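Local coordinates for protein putative NADH-flavin reductase (Streptococcus pneumoniae TIGR4, PDB 4R01) that probably binds NAD(P)H in a Rossmann-type domain and is a putative NADH-flavin reductase, at residues I189-V192 against D193-K197. Sequence-based numbering, arbitrary orientation.
Sequences IGLV and DELEK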
# COMPACT_ATOMS: atom_id res chain seq x y z
N ILE A 189 -0.73 24.97 -13.23
CA ILE A 189 -0.26 26.03 -12.36
C ILE A 189 1.21 25.82 -11.98
O ILE A 189 2.02 26.74 -12.08
CB ILE A 189 -1.11 26.13 -11.07
CG1 ILE A 189 -2.55 26.51 -11.42
CG2 ILE A 189 -0.50 27.13 -10.10
CD1 ILE A 189 -3.44 26.68 -10.21
N GLY A 190 1.54 24.60 -11.58
CA GLY A 190 2.90 24.28 -11.20
C GLY A 190 3.87 24.38 -12.36
O GLY A 190 5.00 24.86 -12.20
N LEU A 191 3.44 23.93 -13.53
CA LEU A 191 4.28 23.94 -14.71
C LEU A 191 4.59 25.37 -15.18
O LEU A 191 5.72 25.67 -15.55
CB LEU A 191 3.62 23.14 -15.84
CG LEU A 191 4.45 22.84 -17.09
CD1 LEU A 191 4.10 21.47 -17.65
CD2 LEU A 191 4.24 23.91 -18.15
N VAL A 192 3.59 26.24 -15.15
CA VAL A 192 3.78 27.63 -15.56
C VAL A 192 4.63 28.38 -14.52
O VAL A 192 5.37 29.30 -14.86
CB VAL A 192 2.43 28.36 -15.76
CG1 VAL A 192 2.64 29.81 -16.15
CG2 VAL A 192 1.62 27.65 -16.84
N ASP A 193 4.53 27.96 -13.26
CA ASP A 193 5.37 28.53 -12.21
C ASP A 193 6.84 28.24 -12.50
O ASP A 193 7.71 29.08 -12.28
CB ASP A 193 4.99 27.97 -10.83
CG ASP A 193 3.70 28.56 -10.31
OD1 ASP A 193 3.20 29.53 -10.91
OD2 ASP A 193 3.19 28.05 -9.28
N GLU A 194 7.12 27.03 -12.98
CA GLU A 194 8.47 26.65 -13.36
C GLU A 194 8.92 27.41 -14.60
O GLU A 194 10.11 27.54 -14.87
CB GLU A 194 8.54 25.13 -13.58
CG GLU A 194 9.88 24.61 -14.11
CD GLU A 194 11.03 24.87 -13.17
OE1 GLU A 194 10.82 24.85 -11.94
OE2 GLU A 194 12.16 25.10 -13.66
N LEU A 195 7.96 27.94 -15.36
CA LEU A 195 8.28 28.76 -16.53
C LEU A 195 8.63 30.17 -16.10
O LEU A 195 9.61 30.75 -16.57
CB LEU A 195 7.12 28.77 -17.52
CG LEU A 195 6.96 27.50 -18.33
CD1 LEU A 195 5.69 27.56 -19.17
CD2 LEU A 195 8.18 27.30 -19.22
N GLU A 196 7.83 30.73 -15.20
CA GLU A 196 8.07 32.07 -14.68
C GLU A 196 9.24 32.09 -13.70
O GLU A 196 10.15 32.93 -13.81
CB GLU A 196 6.80 32.59 -14.00
CG GLU A 196 5.66 32.92 -14.96
CD GLU A 196 4.37 33.24 -14.23
OE1 GLU A 196 4.45 33.66 -13.06
OE2 GLU A 196 3.28 33.03 -14.80
N LYS A 197 9.22 31.18 -12.73
CA LYS A 197 10.24 31.14 -11.68
C LYS A 197 11.02 29.81 -11.75
O LYS A 197 10.89 28.95 -10.87
CB LYS A 197 9.58 31.30 -10.31
CG LYS A 197 8.37 32.23 -10.32
CD LYS A 197 8.63 33.57 -9.64
CE LYS A 197 8.11 33.52 -8.21
NZ LYS A 197 7.64 34.82 -7.70
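V192 and E196, one helical turn apart, meet where CG1 of V192 rests 3.5 Å from OE2 of E196. Their side chains run at a slant to each other: V192 holds CG1 anti to its own backbone nitrogen (chi1 179°), beside its carbonyl carbon, which brings CG1 to OE2 of E196, and the extended E196 chain passes across it. OE2 of E196 forms a salt bridge with R24 and a hydrogen bond with H26, and R24 also forms a salt bridge with OD1 of D193, so one arginine of helix 12-24 ties two acidic residues of this turn.

I189 and D193 lie alongside each other, pointing the same way, with CG2 of I189 3.9 Å from OD2 of D193. The carbonyl oxygen of I189 lies over the face of the D193 carboxylate, 3.0 Å from its CG; acceptor faces acceptor, and no bond forms between them. Y165 hydrogen-bonds OD2 instead. L191 and L195 likewise run side by side, CD2 of L191 meeting CD1 of L195 at 4.1 Å, and both leucines bear on strands 61-64 and 94-98.

Backbone i to i+4 bonds run through the turns, E196 N to V192 O being the straightest at 161°. L195 N makes weak bonds to the carbonyls of L191 and V192, and K197 is the first residue to leave helical geometry. The arrangement is the C-terminal end of a Rossmann-fold helix, its leucine face on parallel strands 61-64 and 94-98 of the central mixed sheet, with D193 and E196 bonded to helix 12-24.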